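Local coordinates for cysteine-rich repeat secretory protein 2 (Arabidopsis thaliana, PDB 6GRE), which restricts plasmodesmal permeability through callose deposition in salicylic-acid-dependent immune responses and so modulates cell-to-cell trafficking, at residues 141-146 with 157-162; 179-184 with 203-208. All coordinates share one frame; numbering follows the deposited sequence.

Contact 1 (141-146 with 157-162); sequences SDVIGS and GGNGNV
Helix 134-149 lies against strand 154-159, one of the two outermost strands of the five-stranded antiparallel sheet in the second Gnk2-homologous (DUF26) region, and Val-143 is the main side chain between them. The local axes approach to 7.5 Å and run almost antiparallel, at 167°. Val-143 sets its two methyls on different parts of the strand. Its CG1, anti to the backbone N (chi1 167°), reaches the carbonyl of Gly-157, 3.6 Å from Gly-157 O. The other methyl, CG2, points obliquely toward the C-terminal end of the strand, where it lies 3.7 Å from Asn-159 N and equally far from Asn-159 CB. From the far end of the tight turn that follows, Val-162 closes in, its CG1 3.8 Å from Val-143 CG2. A type II' turn from Asn-159 to Val-162 makes this possible, since the paired backbone bonds Asn-159 N to Val-162 O and Val-162 N to Asn-159 O, each 2.9 Å, hold the two residues level and let both touch the same methyl. At the edge, Ser-146 OG passes 4.0 Å from Gly-157 CA. That hydroxyl donates back to its own helix, to Val-143 O at 2.7 Å, with the donor tilted 21° from the carbonyl plane. Lys-139, one turn before Val-143, touches Asn-159 and Val-162, while Ile-144 turns from the strand toward Ile-185 and Phe-209. No hydrogen bond crosses between 141-146 and 157-162. Their 229 Å² of buried surface therefore rests on van der Waals contact, with one branched side chain bearing on the strand and on the two end residues of the turn.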
loop_
_atom_site.group_PDB
_atom_site.type_symbol
_atom_site.label_atom_id
_atom_site.label_comp_id
_atom_site.label_asym_id
_atom_site.label_seq_id
_atom_site.Cartn_x
_atom_site.Cartn_y
_atom_site.Cartn_z
ATOM N N SER A 141 10.474 1.232 -20.521
ATOM C CA SER A 141 9.768 2.491 -20.745
ATOM C C SER A 141 8.281 2.256 -21.056
ATOM O O SER A 141 7.366 2.919 -20.505
ATOM C CB SER A 141 10.459 3.279 -21.855
ATOM O OG SER A 141 9.731 4.454 -22.132
ATOM N N ASP A 142 8.020 1.290 -21.920
ATOM C CA ASP A 142 6.682 1.005 -22.362
ATOM C C ASP A 142 5.863 0.394 -21.217
ATOM O O ASP A 142 4.724 0.754 -21.020
ATOM C CB ASP A 142 6.701 0.112 -23.597
ATOM C CG ASP A 142 7.090 0.811 -24.887
ATOM O OD1 ASP A 142 7.391 2.040 -24.864
ATOM O OD2 ASP A 142 7.184 0.094 -25.876
ATOM N N VAL A 143 6.463 -0.521 -20.437
ATOM C CA VAL A 143 5.765 -1.126 -19.339
ATOM C C VAL A 143 5.422 -0.051 -18.293
ATOM O O VAL A 143 4.296 0.016 -17.818
ATOM C CB VAL A 143 6.557 -2.308 -18.743
ATOM C CG1 VAL A 143 6.000 -2.739 -17.411
ATOM C CG2 VAL A 143 6.587 -3.463 -19.735
ATOM N N ILE A 144 6.424 0.758 -17.908
ATOM C CA ILE A 144 6.205 1.728 -16.839
ATOM C C ILE A 144 5.103 2.689 -17.289
ATOM O O ILE A 144 4.170 2.966 -16.553
ATOM C CB ILE A 144 7.510 2.465 -16.491
ATOM C CG1 ILE A 144 8.504 1.506 -15.847
ATOM C CG2 ILE A 144 7.212 3.681 -15.627
ATOM C CD1 ILE A 144 9.923 2.043 -15.768
ATOM N N GLY A 145 5.193 3.127 -18.537
ATOM C CA GLY A 145 4.205 4.086 -19.034
ATOM C C GLY A 145 2.824 3.489 -19.125
ATOM O O GLY A 145 1.798 4.157 -18.892
ATOM N N SER A 146 2.759 2.205 -19.441
ATOM C CA SER A 146 1.474 1.508 -19.550
ATOM C C SER A 146 0.705 1.532 -18.228
ATOM O O SER A 146 -0.517 1.503 -18.212
ATOM C CB SER A 146 1.644 0.071 -20.033
ATOM O OG SER A 146 2.071 -0.839 -18.999
ATOM N N GLY A 157 1.223 -4.490 -16.076
ATOM C CA GLY A 157 1.650 -4.526 -17.440
ATOM C C GLY A 157 2.911 -5.339 -17.560
ATOM O O GLY A 157 3.712 -5.384 -16.629
ATOM N N GLY A 158 3.129 -5.997 -18.685
ATOM C CA GLY A 158 4.348 -6.748 -18.860
ATOM C C GLY A 158 4.681 -6.908 -20.325
ATOM O O GLY A 158 3.807 -6.918 -21.197
ATOM N N ASN A 159 5.980 -6.987 -20.594
ATOM C CA ASN A 159 6.533 -7.161 -21.948
ATOM C C ASN A 159 7.741 -8.071 -21.755
ATOM O O ASN A 159 8.656 -7.673 -21.027
ATOM C CB ASN A 159 7.062 -5.860 -22.576
ATOM C CG ASN A 159 6.047 -4.865 -23.121
ATOM O OD1 ASN A 159 4.834 -5.110 -23.161
ATOM N ND2 ASN A 159 6.559 -3.729 -23.598
ATOM N N GLY A 160 7.776 -9.247 -22.369
ATOM C CA GLY A 160 8.943 -10.081 -22.164
ATOM C C GLY A 160 9.097 -10.459 -20.718
ATOM O O GLY A 160 8.170 -10.921 -20.085
ATOM N N ASN A 161 10.289 -10.186 -20.168
ATOM C CA ASN A 161 10.605 -10.480 -18.807
ATOM C C ASN A 161 10.446 -9.234 -17.915
ATOM O O ASN A 161 10.875 -9.256 -16.785
ATOM C CB ASN A 161 12.040 -11.021 -18.717
ATOM C CG ASN A 161 13.116 -10.016 -19.084
ATOM O OD1 ASN A 161 12.863 -8.920 -19.585
ATOM N ND2 ASN A 161 14.366 -10.396 -18.856
ATOM N N VAL A 162 9.855 -8.171 -18.456
ATOM C CA VAL A 162 9.672 -6.929 -17.707
ATOM C C VAL A 162 8.242 -6.907 -17.194
ATOM O O VAL A 162 7.279 -7.108 -17.968
ATOM C CB VAL A 162 9.946 -5.687 -18.559
ATOM C CG1 VAL A 162 9.759 -4.395 -17.766
ATOM C CG2 VAL A 162 11.319 -5.752 -19.190
#

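Contact 2 (179-184 with 203-208); sequences DCLSDA and SKCYAR
Cys-180, early in 179-184, makes the covalent tie: its SG, anti to the backbone N (chi1 -167°), extends from helix 174-192 to Cys-205 SG at 2.2 Å. The torsion about the S-S bond is -91°, close to the relaxed right angle of a disulfide, and the bridge enters strand 205-211 at its first residue. Cys-180 SG also rests 3.8 Å from Lys-204 C; the lysine chain leads away, and its NZ makes a salt bridge with Asp-171 and hydrogen bonds to the carbonyls of Val-115 and Phe-112. Leu-181 comes next. It leaves the helix at its flank, and its extended chain carries CD2 to Cys-205 CB at 3.8 Å and Tyr-206 O at 3.5 Å, flanking the bridge, while Ala-166 and Cys-168 of strand 162-168 also meet this leucine. One turn after Cys-180, Ala-184 faces the strand with its methyl, 4.1 Å from Ala-207 CB and equally far from Cys-205 SG. Such small side chains match a close helix-to-strand approach, with local axes 7.6 Å apart and crossing at -38°. All seven touching residues are buried, and no hydrogen bond crosses between the segments. The result is a covalent staple flanked by aliphatic groups, fixing where the helix lies on the sheet in this disulfide-rich DUF26 fold.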
loop_
_atom_site.group_PDB
_atom_site.type_symbol
_atom_site.label_atom_id
_atom_site.label_comp_id
_atom_site.label_asym_id
_atom_site.label_seq_id
_atom_site.Cartn_x
_atom_site.Cartn_y
_atom_site.Cartn_z
ATOM N N ASP A 179 -4.148 10.755 -10.179
ATOM C CA ASP A 179 -3.251 11.816 -9.804
ATOM C C ASP A 179 -2.064 11.223 -9.024
ATOM O O ASP A 179 -0.913 11.559 -9.315
ATOM C CB ASP A 179 -3.990 12.877 -8.991
ATOM C CG ASP A 179 -3.172 14.108 -8.668
ATOM O OD1 ASP A 179 -2.237 14.416 -9.415
ATOM O OD2 ASP A 179 -3.505 14.767 -7.659
ATOM N N CYS A 180 -2.369 10.370 -8.036
ATOM C CA CYS A 180 -1.305 9.757 -7.237
ATOM C C CYS A 180 -0.377 8.939 -8.165
ATOM O O CYS A 180 0.845 9.048 -8.109
ATOM C CB CYS A 180 -1.928 8.935 -6.127
ATOM S SG CYS A 180 -0.717 8.446 -4.874
ATOM N N LEU A 181 -0.983 8.073 -8.976
ATOM C CA LEU A 181 -0.184 7.200 -9.864
ATOM C C LEU A 181 0.607 7.975 -10.907
ATOM O O LEU A 181 1.731 7.589 -11.238
ATOM C CB LEU A 181 -1.072 6.162 -10.535
ATOM C CG LEU A 181 -1.548 5.063 -9.610
ATOM C CD1 LEU A 181 -2.414 4.066 -10.361
ATOM C CD2 LEU A 181 -0.383 4.379 -8.922
ATOM N N SER A 182 0.046 9.075 -11.426
ATOM C CA SER A 182 0.782 9.904 -12.373
ATOM C C SER A 182 2.109 10.341 -11.736
ATOM O O SER A 182 3.176 10.238 -12.351
ATOM C CB SER A 182 -0.039 11.090 -12.854
ATOM O OG SER A 182 0.698 11.859 -13.792
ATOM N N ASP A 183 2.047 10.802 -10.485
ATOM C CA ASP A 183 3.252 11.194 -9.770
ATOM C C ASP A 183 4.181 9.981 -9.615
ATOM O O ASP A 183 5.365 10.041 -10.033
ATOM C CB ASP A 183 2.956 11.758 -8.380
ATOM C CG ASP A 183 2.531 13.216 -8.330
ATOM O OD1 ASP A 183 2.225 13.799 -9.393
ATOM O OD2 ASP A 183 2.524 13.758 -7.208
ATOM N N ALA A 184 3.651 8.879 -9.066
ATOM C CA ALA A 184 4.506 7.731 -8.738
ATOM C C ALA A 184 5.196 7.190 -9.988
ATOM O O ALA A 184 6.378 6.887 -9.968
ATOM C CB ALA A 184 3.719 6.650 -8.073
ATOM N N SER A 203 2.400 7.925 -0.187
ATOM C CA SER A 203 1.543 7.613 0.907
ATOM C C SER A 203 0.300 6.805 0.489
ATOM O O SER A 203 -0.086 5.855 1.158
ATOM C CB SER A 203 1.154 8.878 1.621
ATOM O OG SER A 203 0.343 8.570 2.734
ATOM N N LYS A 204 -0.363 7.198 -0.619
ATOM C CA LYS A 204 -1.617 6.581 -0.987
ATOM C C LYS A 204 -1.524 5.779 -2.294
ATOM O O LYS A 204 -2.560 5.363 -2.775
ATOM C CB LYS A 204 -2.729 7.643 -1.069
ATOM C CG LYS A 204 -3.321 8.034 0.284
ATOM C CD LYS A 204 -4.250 6.984 0.850
ATOM C CE LYS A 204 -4.842 7.302 2.211
ATOM N NZ LYS A 204 -6.001 8.214 2.073
ATOM N N CYS A 205 -0.338 5.530 -2.824
ATOM C CA CYS A 205 -0.240 4.686 -4.010
ATOM C C CYS A 205 1.205 4.253 -4.210
ATOM O O CYS A 205 2.137 4.796 -3.598
ATOM C CB CYS A 205 -0.755 5.362 -5.273
ATOM S SG CYS A 205 0.245 6.750 -5.842
ATOM N N TYR A 206 1.402 3.283 -5.108
ATOM C CA TYR A 206 2.742 2.862 -5.459
ATOM C C TYR A 206 2.817 2.423 -6.922
ATOM O O TYR A 206 1.803 2.061 -7.517
ATOM C CB TYR A 206 3.285 1.749 -4.559
ATOM C CG TYR A 206 2.651 0.389 -4.700
ATOM C CD1 TYR A 206 2.989 -0.434 -5.760
ATOM C CD2 TYR A 206 1.772 -0.120 -3.757
ATOM C CE1 TYR A 206 2.463 -1.704 -5.894
ATOM C CE2 TYR A 206 1.259 -1.402 -3.863
ATOM C CZ TYR A 206 1.620 -2.200 -4.932
ATOM O OH TYR A 206 1.073 -3.436 -5.077
ATOM N N ALA A 207 4.026 2.455 -7.461
ATOM C CA ALA A 207 4.279 1.909 -8.783
ATOM C C ALA A 207 5.639 1.212 -8.721
ATOM O O ALA A 207 6.574 1.755 -8.116
ATOM C CB ALA A 207 4.269 2.980 -9.830
ATOM N N ARG A 208 5.767 0.040 -9.344
ATOM C CA ARG A 208 7.014 -0.675 -9.290
ATOM C C ARG A 208 7.181 -1.512 -10.553
ATOM O O ARG A 208 6.195 -1.848 -11.241
ATOM C CB ARG A 208 7.070 -1.559 -8.038
ATOM C CG ARG A 208 5.997 -2.623 -7.925
ATOM C CD ARG A 208 6.028 -3.302 -6.552
ATOM N NE ARG A 208 5.071 -4.402 -6.482
ATOM C CZ ARG A 208 4.385 -4.779 -5.399
ATOM N NH1 ARG A 208 4.487 -4.120 -4.254
ATOM N NH2 ARG A 208 3.604 -5.848 -5.469
#

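After the first Gnk2-homologous region and strand 120-125, the chain enters helix 134-149 and turns back through strand 154-159, so contact 1 closes a short loop with 10 residues between its segments. It then continues through strand 162-168 into helix 174-192 and returns by strand 198-202 to strand 205-211, where contact 2 closes a longer loop with 18 residues between. Both contacts seat a helix on the same five-stranded sheet: contact 1 at the outermost strand 154-159, contact 2 at the central strand 205-211. The loops follow in series, neither nesting nor crossing; the contact centres lie about 17 Å apart and their nearest atoms about 6 Å.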